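PDB 3HL0: maleylacetate reductase from Agrobacterium tumefaciens, which probably catalyses the NADH-dependent reduction of maleylacetate to 3-oxoadipate during the breakdown of 2,6-dihydroxybenzoate. Local coordinates for residues 27-32 with 54-59; 81-86 with 104-109; 184-189 with 327-332; 237-242 with 268-273. All blocks are in the same frame, centred on the assembly; numbering follows the deposited sequence. Where two conformers were deposited one is given.

Contact 1: residues 27-32 with 54-59; sequences EEIRRL and SRLGRL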
loop_
_atom_site.group_PDB
_atom_site.type_symbol
_atom_site.label_atom_id
_atom_site.label_comp_id
_atom_site.label_asym_id
_atom_site.label_seq_id
_atom_site.Cartn_x
_atom_site.Cartn_y
_atom_site.Cartn_z
ATOM N N GLU A 27 4.025 -15.581 -27.833
ATOM C CA GLU A 27 5.003 -15.280 -28.899
ATOM C C GLU A 27 6.388 -14.987 -28.325
ATOM O O GLU A 27 7.396 -15.514 -28.792
ATOM C CB GLU A 27 4.560 -14.050 -29.713
ATOM C CG GLU A 27 3.283 -14.206 -30.537
ATOM C CD GLU A 27 3.072 -13.042 -31.505
ATOM O OE1 GLU A 27 3.660 -11.957 -31.277
ATOM O OE2 GLU A 27 2.324 -13.210 -32.494
ATOM N N GLU A 28 6.423 -14.136 -27.302
ATOM C CA GLU A 28 7.676 -13.699 -26.706
ATOM C C GLU A 28 8.378 -14.821 -25.958
ATOM O O GLU A 28 9.609 -14.916 -25.967
ATOM C CB GLU A 28 7.436 -12.477 -25.803
ATOM C CG GLU A 28 6.931 -11.274 -26.618
ATOM C CD GLU A 28 7.944 -10.804 -27.651
ATOM O OE1 GLU A 28 9.177 -10.840 -27.382
ATOM O OE2 GLU A 28 7.497 -10.362 -28.729
ATOM N N ILE A 29 7.602 -15.668 -25.289
ATOM C CA ILE A 29 8.184 -16.840 -24.617
ATOM C C ILE A 29 8.854 -17.716 -25.672
ATOM O O ILE A 29 10.008 -18.149 -25.518
ATOM C CB ILE A 29 7.133 -17.624 -23.775
ATOM C CG1 ILE A 29 6.675 -16.776 -22.583
ATOM C CG2 ILE A 29 7.665 -19.028 -23.282
ATOM C CD1 ILE A 29 5.444 -17.375 -21.862
ATOM N N ARG A 30 8.130 -17.962 -26.758
ATOM C CA ARG A 30 8.654 -18.841 -27.811
ATOM C C ARG A 30 9.911 -18.266 -28.464
ATOM O O ARG A 30 10.863 -19.013 -28.757
ATOM C CB ARG A 30 7.568 -19.135 -28.844
ATOM C CG ARG A 30 6.496 -20.072 -28.315
ATOM C CD ARG A 30 5.595 -20.543 -29.432
ATOM N NE ARG A 30 4.301 -21.012 -28.927
ATOM C CZ ARG A 30 3.176 -20.293 -28.969
ATOM N NH1 ARG A 30 2.039 -20.787 -28.480
ATOM N NH2 ARG A 30 3.183 -19.077 -29.504
ATOM N N ARG A 31 9.928 -16.941 -28.633
ATOM C CA ARG A 31 11.030 -16.218 -29.282
ATOM C C ARG A 31 12.346 -16.339 -28.501
ATOM O O ARG A 31 13.428 -16.356 -29.099
ATOM C CB ARG A 31 10.636 -14.760 -29.500
ATOM C CG ARG A 31 11.597 -13.930 -30.335
ATOM C CD ARG A 31 11.024 -12.549 -30.623
ATOM N NE ARG A 31 11.936 -11.762 -31.453
ATOM C CZ ARG A 31 11.888 -11.700 -32.781
ATOM N NH1 ARG A 31 10.954 -12.370 -33.459
ATOM N NH2 ARG A 31 12.777 -10.966 -33.438
ATOM N N LEU A 32 12.256 -16.454 -27.178
ATOM C CA LEU A 32 13.407 -16.781 -26.342
ATOM C C LEU A 32 13.816 -18.264 -26.392
ATOM O O LEU A 32 14.797 -18.657 -25.747
ATOM C CB LEU A 32 13.154 -16.368 -24.886
ATOM C CG LEU A 32 12.964 -14.880 -24.553
ATOM C CD1 LEU A 32 12.256 -14.724 -23.178
ATOM C CD2 LEU A 32 14.295 -14.118 -24.579
ATOM N N SER A 54 -3.761 -18.662 -17.394
ATOM C CA SER A 54 -4.776 -19.449 -18.060
ATOM C C SER A 54 -4.679 -19.358 -19.598
ATOM O O SER A 54 -4.707 -20.369 -20.292
ATOM C CB SER A 54 -6.143 -18.984 -17.566
ATOM O OG SER A 54 -7.112 -19.895 -17.979
ATOM N N ARG A 55 -4.517 -18.155 -20.122
ATOM C CA ARG A 55 -4.461 -17.988 -21.571
ATOM C C ARG A 55 -3.186 -18.600 -22.153
ATOM O O ARG A 55 -3.176 -19.021 -23.297
ATOM C CB ARG A 55 -4.532 -16.515 -21.952
ATOM C CG ARG A 55 -5.863 -15.848 -21.623
ATOM C CD ARG A 55 -5.839 -14.423 -22.187
ATOM N NE ARG A 55 -4.863 -13.565 -21.518
ATOM C CZ ARG A 55 -5.127 -12.834 -20.432
ATOM N NH1 ARG A 55 -6.343 -12.869 -19.892
ATOM N NH2 ARG A 55 -4.178 -12.061 -19.900
ATOM N N LEU A 56 -2.113 -18.635 -21.362
ATOM C CA LEU A 56 -0.842 -19.213 -21.821
ATOM C C LEU A 56 -0.888 -20.730 -22.008
ATOM O O LEU A 56 -0.064 -21.311 -22.734
ATOM C CB LEU A 56 0.322 -18.797 -20.876
ATOM C CG LEU A 56 0.811 -17.358 -21.015
ATOM C CD1 LEU A 56 1.807 -17.060 -19.907
ATOM C CD2 LEU A 56 1.463 -17.157 -22.390
ATOM N N GLY A 57 -1.868 -21.382 -21.373
ATOM C CA GLY A 57 -2.020 -22.835 -21.511
ATOM C C GLY A 57 -0.764 -23.524 -21.025
ATOM O O GLY A 57 -0.325 -23.266 -19.901
ATOM N N ARG A 58 -0.172 -24.348 -21.891
ATOM C CA ARG A 58 0.981 -25.185 -21.532
ATOM C C ARG A 58 2.258 -24.372 -21.388
ATOM O O ARG A 58 3.258 -24.877 -20.868
ATOM C CB ARG A 58 1.181 -26.306 -22.564
ATOM N N LEU A 59 2.227 -23.119 -21.844
ATOM C CA LEU A 59 3.378 -22.228 -21.701
ATOM C C LEU A 59 3.476 -21.668 -20.298
ATOM O O LEU A 59 4.487 -21.046 -19.959
ATOM C CB LEU A 59 3.355 -21.082 -22.736
ATOM C CG LEU A 59 3.646 -21.461 -24.195
ATOM C CD1 LEU A 59 3.630 -20.211 -25.081
ATOM C CD2 LEU A 59 4.956 -22.250 -24.390
#
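Ile29 lays its terminal methyl against the fork of Leu56: CD1 of Ile29 is 4.0 Å from CD2 and 4.1 Å from CD1 of Leu56, so it meets both branches of the leucine almost equally. The reach comes from an extended ethyl arm, whose CG1 sits beside the backbone N (chi1 -67°) and whose chi2 of 169° carries CD1 straight out toward the partner. The same methyl also approaches Leu59, with Ile29 CD1 4.3 Å from Leu59 CB.

Both segments belong to the N-terminal, Rossmann-like part of this member of the iron-containing alcohol dehydrogenase family, where helices 25-31 and 46-56 flank a six-stranded parallel sheet. Ile29 also touches Ile115 of strand 113-118, so the isoleucine packs against both the neighbouring helix and the sheet. On the other segment, Gly57 leaves the helix with positive phi (60°), and a 3-10 turn follows, in which Leu59 N donates to Leu56 O at 3.1 Å. This turn brings Leu59 round to face helix 25-31.

At the outer margin, Arg30 reaches across with its chain extended from CG to NE, meeting Leu59 at about a right angle. Leu59 CD1 lies over one face of the guanidinium, 3.6 Å above its plane and displaced toward the rim, and is 3.8 Å from Arg30 NH1.

Contact 2: residues 81-86 with 104-109; sequences EAYRAA and KAIALR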
loop_
_atom_site.group_PDB
_atom_site.type_symbol
_atom_site.label_atom_id
_atom_site.label_comp_id
_atom_site.label_asym_id
_atom_site.label_seq_id
_atom_site.Cartn_x
_atom_site.Cartn_y
_atom_site.Cartn_z
ATOM N N GLU A 81 11.755 -21.594 -4.815
ATOM C CA GLU A 81 11.276 -22.963 -4.643
ATOM C C GLU A 81 10.102 -23.232 -5.603
ATOM O O GLU A 81 10.040 -24.295 -6.200
ATOM C CB GLU A 81 10.890 -23.235 -3.192
ATOM C CG GLU A 81 12.095 -23.245 -2.273
ATOM C CD GLU A 81 11.735 -23.175 -0.790
ATOM O OE1 GLU A 81 10.584 -22.802 -0.456
ATOM O OE2 GLU A 81 12.622 -23.494 0.044
ATOM N N ALA A 82 9.209 -22.249 -5.774
ATOM C CA ALA A 82 8.074 -22.392 -6.691
ATOM C C ALA A 82 8.533 -22.482 -8.157
ATOM O O ALA A 82 8.040 -23.350 -8.908
ATOM C CB ALA A 82 7.082 -21.226 -6.491
ATOM N N TYR A 83 9.506 -21.647 -8.530
ATOM C CA TYR A 83 10.129 -21.666 -9.867
ATOM C C TYR A 83 10.718 -23.042 -10.174
ATOM O O TYR A 83 10.514 -23.616 -11.262
ATOM C CB TYR A 83 11.200 -20.561 -9.957
ATOM C CG TYR A 83 11.937 -20.457 -11.269
ATOM C CD1 TYR A 83 11.461 -19.632 -12.294
ATOM C CD2 TYR A 83 13.130 -21.160 -11.483
ATOM C CE1 TYR A 83 12.145 -19.508 -13.501
ATOM C CE2 TYR A 83 13.818 -21.044 -12.683
ATOM C CZ TYR A 83 13.323 -20.235 -13.685
ATOM O OH TYR A 83 14.030 -20.155 -14.857
ATOM N N ARG A 84 11.441 -23.591 -9.197
ATOM C CA ARG A 84 12.059 -24.906 -9.373
ATOM C C ARG A 84 10.999 -25.988 -9.489
ATOM O O ARG A 84 11.008 -26.779 -10.460
ATOM C CB ARG A 84 13.071 -25.189 -8.251
ATOM C CG ARG A 84 14.282 -24.256 -8.395
ATOM C CD ARG A 84 15.333 -24.417 -7.317
ATOM N NE ARG A 84 16.492 -23.600 -7.654
ATOM C CZ ARG A 84 17.308 -23.033 -6.776
ATOM N NH1 ARG A 84 17.088 -23.172 -5.470
ATOM N NH2 ARG A 84 18.327 -22.291 -7.209
ATOM N N ALA A 85 10.079 -26.019 -8.529
ATOM C CA ALA A 85 9.050 -27.076 -8.514
ATOM C C ALA A 85 8.204 -27.099 -9.791
ATOM O O ALA A 85 7.803 -28.167 -10.280
ATOM C CB ALA A 85 8.171 -26.956 -7.274
ATOM N N ALA A 86 7.944 -25.917 -10.327
ATOM C CA ALA A 86 7.193 -25.780 -11.579
ATOM C C ALA A 86 7.969 -26.173 -12.840
ATOM O O ALA A 86 7.380 -26.296 -13.924
ATOM C CB ALA A 86 6.691 -24.333 -11.713
ATOM N N LYS A 104 13.319 -10.035 -10.645
ATOM C CA LYS A 104 14.751 -9.779 -10.679
ATOM C C LYS A 104 15.472 -10.611 -9.623
ATOM O O LYS A 104 16.563 -11.148 -9.887
ATOM C CB LYS A 104 15.040 -8.293 -10.463
ATOM C CG LYS A 104 14.753 -7.384 -11.658
ATOM C CD LYS A 104 14.833 -5.913 -11.238
ATOM C CE LYS A 104 15.084 -5.038 -12.479
ATOM N NZ LYS A 104 15.287 -3.595 -12.067
ATOM N N ALA A 105 14.893 -10.709 -8.429
ATOM C CA ALA A 105 15.520 -11.474 -7.348
ATOM C C ALA A 105 15.548 -12.965 -7.663
ATOM O O ALA A 105 16.484 -13.658 -7.244
ATOM C CB ALA A 105 14.810 -11.218 -6.009
ATOM N N ILE A 106 14.519 -13.460 -8.354
ATOM C CA ILE A 106 14.493 -14.864 -8.806
ATOM C C ILE A 106 15.565 -15.045 -9.891
ATOM O O ILE A 106 16.326 -15.989 -9.842
ATOM C CB ILE A 106 13.085 -15.263 -9.349
ATOM C CG1 ILE A 106 12.067 -15.272 -8.215
ATOM C CG2 ILE A 106 13.130 -16.621 -10.080
ATOM C CD1 ILE A 106 10.600 -15.289 -8.717
ATOM N N ALA A 107 15.653 -14.119 -10.846
ATOM C CA ALA A 107 16.695 -14.183 -11.878
ATOM C C ALA A 107 18.105 -14.194 -11.271
ATOM O O ALA A 107 18.980 -14.954 -11.746
ATOM C CB ALA A 107 16.545 -13.010 -12.865
ATOM N N LEU A 108 18.331 -13.396 -10.236
ATOM C CA LEU A 108 19.657 -13.383 -9.574
ATOM C C LEU A 108 20.080 -14.774 -9.095
ATOM O O LEU A 108 21.261 -15.126 -9.132
ATOM C CB LEU A 108 19.683 -12.388 -8.398
ATOM C CG LEU A 108 20.948 -12.255 -7.553
ATOM C CD1 LEU A 108 22.079 -11.657 -8.392
ATOM C CD2 LEU A 108 20.646 -11.341 -6.393
ATOM N N ARG A 109 19.104 -15.569 -8.675
ATOM C CA ARG A 109 19.365 -16.819 -7.993
ATOM C C ARG A 109 19.293 -18.018 -8.926
ATOM O O ARG A 109 19.815 -19.091 -8.616
ATOM C CB ARG A 109 18.365 -16.978 -6.846
ATOM C CG ARG A 109 18.690 -16.038 -5.687
ATOM C CD ARG A 109 17.510 -15.830 -4.779
ATOM N NE ARG A 109 17.894 -15.078 -3.593
ATOM C CZ ARG A 109 17.893 -13.742 -3.503
ATOM N NH1 ARG A 109 17.548 -12.979 -4.527
ATOM N NH2 ARG A 109 18.254 -13.153 -2.375
#
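Tyr83 is the first residue of segment 81-86 to meet the other helix, and it offers one face of its ring to Ile106. The two helices belong to the alternating alpha/beta fold of the nucleotide-binding half: helix 73-85 leads into strand 90-95, and helix 97-110 follows that strand, starting at Gly97 and Ser98, which bind NAD; the same helix carries Lys104, which touches the bound NAD. The ring of Tyr83 is directed across by CG standing opposite the backbone N (chi1 180°). Ile106 answers with its CG2 branch, 4.1 Å from Tyr83 CD1 and 4.2 Å from Tyr83 CG, so the methyl sits over the inner end of the ring, near its attachment to CB. Both side chains are buried. Tyr83 also rests on Ala88 and Ala112, while Ile106 touches Ala79 on the preceding turn of helix 73-85.

One residue further, Arg84 extends from CG to NE along the outer side of the interface. Its NH2 comes to 3.8 Å from the carbonyl O of Arg109, too long to count as a hydrogen bond, and the oxygen approaches the guanidinium obliquely. Arg109 itself turns its side chain away from Arg84 and back along its own helix, where its NH1 also hydrogen-bonds Gln132 OE1. Arg109 NH1 gives a fairly straight hydrogen bond to Ala105 O, 3.0 Å long with an N-H...O angle of 162°, and that oxygen lies only 3° out of the guanidinium plane.

Contact 3: residues 184-189 with 327-332; sequences RDRNPI and PYWCPR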
loop_
_atom_site.group_PDB
_atom_site.type_symbol
_atom_site.label_atom_id
_atom_site.label_comp_id
_atom_site.label_asym_id
_atom_site.label_seq_id
_atom_site.Cartn_x
_atom_site.Cartn_y
_atom_site.Cartn_z
ATOM N N ARG A 184 26.601 12.803 -13.483
ATOM C CA ARG A 184 28.031 12.972 -13.714
ATOM C C ARG A 184 28.417 12.328 -15.047
ATOM O O ARG A 184 29.254 12.884 -15.781
ATOM C CB ARG A 184 28.839 12.344 -12.588
ATOM C CG ARG A 184 30.272 12.905 -12.590
ATOM C CD ARG A 184 30.998 12.282 -11.423
ATOM N NE ARG A 184 32.238 12.994 -11.140
ATOM C CZ ARG A 184 33.030 12.720 -10.103
ATOM N NH1 ARG A 184 34.139 13.430 -9.913
ATOM N NH2 ARG A 184 32.707 11.744 -9.259
ATOM N N ASP A 185 27.801 11.190 -15.351
ATOM C CA ASP A 185 28.040 10.451 -16.612
ATOM C C ASP A 185 26.904 10.665 -17.615
ATOM O O ASP A 185 26.526 9.738 -18.408
ATOM C CB ASP A 185 28.236 8.963 -16.333
ATOM C CG ASP A 185 27.056 8.318 -15.607
ATOM O OD1 ASP A 185 26.225 9.032 -14.997
ATOM O OD2 ASP A 185 26.926 7.060 -15.635
ATOM N N ARG A 186 26.382 11.892 -17.609
ATOM C CA ARG A 186 25.344 12.286 -18.554
ATOM C C ARG A 186 25.861 12.178 -20.003
ATOM O O ARG A 186 27.068 12.422 -20.302
ATOM C CB ARG A 186 24.875 13.710 -18.262
ATOM C CG ARG A 186 25.954 14.759 -18.407
ATOM C CD ARG A 186 25.453 16.097 -17.903
ATOM N NE ARG A 186 26.530 17.082 -17.795
ATOM C CZ ARG A 186 27.102 17.440 -16.651
ATOM N NH1 ARG A 186 28.060 18.356 -16.667
ATOM N NH2 ARG A 186 26.706 16.903 -15.484
ATOM N N ASN A 187 24.952 11.828 -20.911
ATOM C CA ASN A 187 25.327 11.755 -22.330
ATOM C C ASN A 187 24.143 12.279 -23.136
ATOM O O ASN A 187 23.008 12.395 -22.635
ATOM C CB ASN A 187 25.755 10.327 -22.703
ATOM C CG ASN A 187 24.600 9.336 -22.741
ATOM O OD1 ASN A 187 23.724 9.428 -23.606
ATOM N ND2 ASN A 187 24.600 8.406 -21.818
ATOM N N PRO A 188 24.375 12.613 -24.405
ATOM C CA PRO A 188 23.313 13.259 -25.195
ATOM C C PRO A 188 22.066 12.376 -25.405
ATOM O O PRO A 188 20.982 12.936 -25.536
ATOM C CB PRO A 188 23.984 13.435 -26.579
ATOM C CG PRO A 188 25.457 13.561 -26.219
ATOM C CD PRO A 188 25.711 12.685 -25.054
ATOM N N ILE A 189 22.229 11.061 -25.534
ATOM C CA ILE A 189 21.107 10.153 -25.777
ATOM C C ILE A 189 20.236 10.096 -24.503
ATOM O O ILE A 189 18.986 10.263 -24.583
ATOM C CB ILE A 189 21.546 8.700 -26.046
ATOM C CG1 ILE A 189 22.578 8.639 -27.182
ATOM C CG2 ILE A 189 20.311 7.800 -26.276
ATOM C CD1 ILE A 189 22.238 9.551 -28.335
ATOM N N PRO A 327 29.467 9.945 1.242
ATOM C CA PRO A 327 29.622 10.901 0.142
ATOM C C PRO A 327 29.316 10.288 -1.226
ATOM O O PRO A 327 29.716 9.151 -1.507
ATOM C CB PRO A 327 31.103 11.304 0.220
ATOM C CG PRO A 327 31.538 10.925 1.628
ATOM C CD PRO A 327 30.759 9.668 1.902
ATOM N N TYR A 328 28.567 11.028 -2.044
ATOM C CA TYR A 328 28.376 10.676 -3.451
ATOM C C TYR A 328 28.380 11.969 -4.222
ATOM O O TYR A 328 28.249 13.051 -3.634
ATOM C CB TYR A 328 27.048 9.933 -3.679
ATOM C CG TYR A 328 25.852 10.700 -3.145
ATOM C CD1 TYR A 328 25.364 10.447 -1.873
ATOM C CD2 TYR A 328 25.217 11.674 -3.930
ATOM C CE1 TYR A 328 24.281 11.162 -1.358
ATOM C CE2 TYR A 328 24.129 12.371 -3.442
ATOM C CZ TYR A 328 23.670 12.114 -2.170
ATOM O OH TYR A 328 22.602 12.817 -1.694
ATOM N N TRP A 329 28.503 11.874 -5.544
ATOM C CA TRP A 329 28.585 13.087 -6.372
ATOM C C TRP A 329 27.248 13.758 -6.675
ATOM O O TRP A 329 26.252 13.079 -6.967
ATOM C CB TRP A 329 29.316 12.818 -7.680
ATOM C CG TRP A 329 29.755 14.072 -8.366
ATOM C CD1 TRP A 329 30.913 14.777 -8.130
ATOM C CD2 TRP A 329 29.073 14.761 -9.415
ATOM N NE1 TRP A 329 30.976 15.877 -8.962
ATOM C CE2 TRP A 329 29.854 15.888 -9.754
ATOM C CE3 TRP A 329 27.842 14.556 -10.081
ATOM C CZ2 TRP A 329 29.457 16.802 -10.737
ATOM C CZ3 TRP A 329 27.471 15.446 -11.074
ATOM C CH2 TRP A 329 28.267 16.552 -11.392
ATOM N N CYS A 330 27.255 15.087 -6.591
ATOM C CA CYS A 330 26.138 15.936 -7.004
ATOM C C CYS A 330 26.742 17.229 -7.582
ATOM O O CYS A 330 27.741 17.717 -7.041
ATOM C CB CYS A 330 25.321 16.263 -5.741
ATOM S SG CYS A 330 23.827 17.190 -5.974
ATOM N N PRO A 331 26.104 17.840 -8.603
ATOM C CA PRO A 331 26.636 19.134 -9.096
ATOM C C PRO A 331 26.759 20.215 -8.001
ATOM O O PRO A 331 27.620 21.090 -8.072
ATOM C CB PRO A 331 25.597 19.582 -10.129
ATOM C CG PRO A 331 24.979 18.244 -10.614
ATOM C CD PRO A 331 24.921 17.408 -9.371
ATOM N N ARG A 332 25.887 20.150 -6.998
ATOM C CA ARG A 332 26.022 20.950 -5.780
ATOM C C ARG A 332 26.361 19.993 -4.653
ATOM O O ARG A 332 25.609 19.035 -4.403
ATOM C CB ARG A 332 24.702 21.657 -5.451
ATOM C CG ARG A 332 24.767 22.462 -4.166
ATOM C CD ARG A 332 23.532 23.321 -4.073
ATOM N NE ARG A 332 23.499 24.024 -2.797
ATOM C CZ ARG A 332 22.393 24.532 -2.277
ATOM N NH1 ARG A 332 21.232 24.426 -2.939
ATOM N NH2 ARG A 332 22.464 25.163 -1.096
#
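The carbonyl O of Trp329 accepts a hydrogen bond from Ser238 OG, next to the indole that Arg184 covers from the other segment. Arg184 lies along one face of that indole for most of its length. Its CB is 3.5 Å from Trp329 CE3, above the rim of the six-membered ring, and its CD stands 3.9 Å from the centroid of the five-membered ring, a CH-pi contact. The guanidinium then stacks flat, its plane only 9° from that of the indole, with Trp329 CD1 over its centre. Arg184 CZ is 3.9 Å from the five-membered ring centroid and 27° off the ring normal, which meets the geometry of a cation-pi interaction. An extended chain, with CG swung opposite the backbone N (chi1 -162°), makes this lengthwise overlap possible.

Pro331 N lies 3.7 Å above the opposite face of the Trp329 indole, offset toward the rim, so the ring has Arg184 on one face and its own chain near the other. The contact ties the turn leading into helix 188-210 to the loop between helices 316-323 and 336-348 in the C-terminal helical part. With no hydrogen bond between the segments, the direct hold probably comes from dispersion and from attraction between the arginine's charge and the indole's pi electrons.

Contact 4: residues 237-242 with 268-273; sequences MSLHHK and AYVEEA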
loop_
_atom_site.group_PDB
_atom_site.type_symbol
_atom_site.label_atom_id
_atom_site.label_comp_id
_atom_site.label_asym_id
_atom_site.label_seq_id
_atom_site.Cartn_x
_atom_site.Cartn_y
_atom_site.Cartn_z
HETATM N N MSE A 237 22.231 8.431 -10.798
HETATM C CA MSE A 237 21.366 9.356 -10.094
HETATM C C MSE A 237 22.179 10.083 -8.993
HETATM O O MSE A 237 23.421 9.921 -8.887
HETATM C CB MSE A 237 20.190 8.567 -9.502
HETATM C CG MSE A 237 19.359 7.796 -10.545
HETATM SE SE MSE A 237 18.374 8.901 -11.793
HETATM C CE MSE A 237 19.656 8.931 -13.284
ATOM N N SER A 238 21.524 10.920 -8.195
ATOM C CA SER A 238 22.251 11.777 -7.274
ATOM C C SER A 238 21.352 12.057 -6.072
ATOM O O SER A 238 20.636 11.147 -5.637
ATOM C CB SER A 238 22.758 13.047 -8.008
ATOM O OG SER A 238 23.559 13.804 -7.097
ATOM N N LEU A 239 21.343 13.296 -5.599
ATOM C CA LEU A 239 20.676 13.653 -4.354
ATOM C C LEU A 239 19.226 13.138 -4.261
ATOM O O LEU A 239 18.806 12.597 -3.232
ATOM C CB LEU A 239 20.688 15.175 -4.203
ATOM C CG LEU A 239 19.782 15.745 -3.109
ATOM C CD1 LEU A 239 20.252 15.274 -1.739
ATOM C CD2 LEU A 239 19.747 17.280 -3.219
ATOM N N HIS A 240 18.457 13.323 -5.325
ATOM C CA HIS A 240 17.055 12.953 -5.181
ATOM C C HIS A 240 16.882 11.487 -4.859
ATOM O O HIS A 240 16.164 11.136 -3.912
ATOM C CB HIS A 240 16.227 13.350 -6.408
ATOM C CG HIS A 240 14.809 12.865 -6.301
ATOM N ND1 HIS A 240 13.833 13.539 -5.591
ATOM C CD2 HIS A 240 14.257 11.701 -6.705
ATOM C CE1 HIS A 240 12.718 12.822 -5.611
ATOM N NE2 HIS A 240 12.954 11.695 -6.276
ATOM N N HIS A 241 17.487 10.624 -5.663
ATOM C CA HIS A 241 17.249 9.178 -5.427
ATOM C C HIS A 241 17.936 8.724 -4.125
ATOM O O HIS A 241 17.394 7.871 -3.436
ATOM C CB HIS A 241 17.673 8.350 -6.661
ATOM C CG HIS A 241 16.799 8.579 -7.865
ATOM N ND1 HIS A 241 16.855 9.741 -8.607
ATOM C CD2 HIS A 241 15.859 7.798 -8.447
ATOM C CE1 HIS A 241 15.970 9.667 -9.596
ATOM N NE2 HIS A 241 15.340 8.503 -9.514
ATOM N N LYS A 242 19.105 9.273 -3.805
ATOM C CA LYS A 242 19.787 8.910 -2.534
ATOM C C LYS A 242 18.951 9.291 -1.322
ATOM O O LYS A 242 18.751 8.469 -0.419
ATOM C CB LYS A 242 21.156 9.552 -2.475
ATOM C CG LYS A 242 22.119 8.966 -3.534
ATOM C CD LYS A 242 22.710 7.634 -3.085
ATOM C CE LYS A 242 23.982 7.299 -3.847
ATOM N NZ LYS A 242 23.681 6.829 -5.241
ATOM N N ALA A 268 15.166 21.770 -6.888
ATOM C CA ALA A 268 15.539 23.146 -6.524
ATOM C C ALA A 268 16.932 23.253 -5.914
ATOM O O ALA A 268 17.643 24.264 -6.181
ATOM C CB ALA A 268 14.494 23.775 -5.562
ATOM N N TYR A 269 17.334 22.282 -5.101
ATOM C CA TYR A 269 18.674 22.292 -4.477
ATOM C C TYR A 269 19.726 22.264 -5.596
ATOM O O TYR A 269 20.641 23.101 -5.600
ATOM C CB TYR A 269 18.853 21.065 -3.612
ATOM C CG TYR A 269 20.143 20.953 -2.833
ATOM C CD1 TYR A 269 20.176 21.328 -1.475
ATOM C CD2 TYR A 269 21.286 20.374 -3.397
ATOM C CE1 TYR A 269 21.354 21.156 -0.696
ATOM C CE2 TYR A 269 22.483 20.211 -2.638
ATOM C CZ TYR A 269 22.492 20.614 -1.283
ATOM O OH TYR A 269 23.632 20.491 -0.509
ATOM N N VAL A 270 19.567 21.352 -6.570
ATOM C CA VAL A 270 20.577 21.209 -7.637
ATOM C C VAL A 270 20.518 22.362 -8.631
ATOM O O VAL A 270 21.552 22.758 -9.174
ATOM C CB VAL A 270 20.453 19.829 -8.350
ATOM C CG1 VAL A 270 21.503 19.669 -9.483
ATOM C CG2 VAL A 270 20.625 18.753 -7.256
ATOM N N GLU A 271 19.331 22.910 -8.848
ATOM C CA GLU A 271 19.134 23.965 -9.854
ATOM C C GLU A 271 19.989 25.192 -9.553
ATOM O O GLU A 271 20.413 25.863 -10.514
ATOM C CB GLU A 271 17.653 24.319 -9.932
ATOM C CG GLU A 271 17.246 25.208 -11.050
ATOM C CD GLU A 271 15.728 25.471 -11.062
ATOM O OE1 GLU A 271 14.990 25.094 -10.073
ATOM O OE2 GLU A 271 15.265 26.050 -12.076
ATOM N N GLU A 272 20.294 25.441 -8.276
ATOM C CA GLU A 272 21.211 26.552 -7.928
ATOM C C GLU A 272 22.570 26.342 -8.619
ATOM O O GLU A 272 23.251 27.307 -9.002
ATOM C CB GLU A 272 21.412 26.638 -6.416
ATOM C CG GLU A 272 20.158 26.804 -5.574
ATOM C CD GLU A 272 20.449 27.469 -4.208
ATOM O OE1 GLU A 272 21.606 27.889 -3.978
ATOM O OE2 GLU A 272 19.511 27.568 -3.370
ATOM N N ALA A 273 22.970 25.088 -8.818
ATOM C CA ALA A 273 24.270 24.736 -9.425
ATOM C C ALA A 273 24.243 24.244 -10.867
ATOM O O ALA A 273 25.285 24.245 -11.540
ATOM C CB ALA A 273 24.981 23.696 -8.549
#
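The ring of Tyr269 is met by Leu239, whose CD2 comes in obliquely to 3.5 Å from Tyr269 CD2 and 3.7 Å from Tyr269 CG. Ala338, Ile339 and Leu342 of helix 336-348 also touch Tyr269, and Arg332 makes a cation-pi interaction with its ring. A second flat group, the His241 imidazole, has His240 CD2 3.7 Å above one face and the selenium of selenomethionine Met237 over the opposite face, both offset toward the rim, while both its nitrogens are hydrogen-bonded, ND1 to Glu179 and NE2 to His176.

Leu239 and Tyr269 meet at about a right angle, each with CG opposite its backbone N (chi1 168° and -177°). The same leucine methyl serves a second neighbour more loosely: Leu239 CD2 is 4.4 Å from Val270 CG2. Leu239 stands in the first turn of helix 239-251, just after the N-cap residue Ser238, whereas Tyr269 and Val270 lie in the last turns of helix 255-271. The contact therefore joins the beginning of one helix to the end of the next in the all-helical C-terminal half of the enzyme.

All three touching side chains are buried, and the polar end of Tyr269 is provided for, since its OH is hydrogen-bonded to Pro333 O. Contact between the two segments is thus purely apolar, and its hold probably comes from close fit and exclusion of water.

From the N terminus, contact 1 closes a short loop that takes in strand 37-40 and joins two helices beside the parallel sheet. Contact 2 follows in series, its loop running through strand 90-95; the two lie about 18 Å apart between centres and do not touch. Contact 3 then closes a long, wholly strand-free loop of the C-terminal half, and contact 4 is nested within it. These two meet directly: Arg332 NH1 of contact 3 probably hydrogen-bonds Tyr269 O of contact 4, at 3.0 Å. Contacts 1 and 4, centred about 43 Å apart, lie on opposite sides of the chain's centre, in its nucleotide-binding and helical parts respectively.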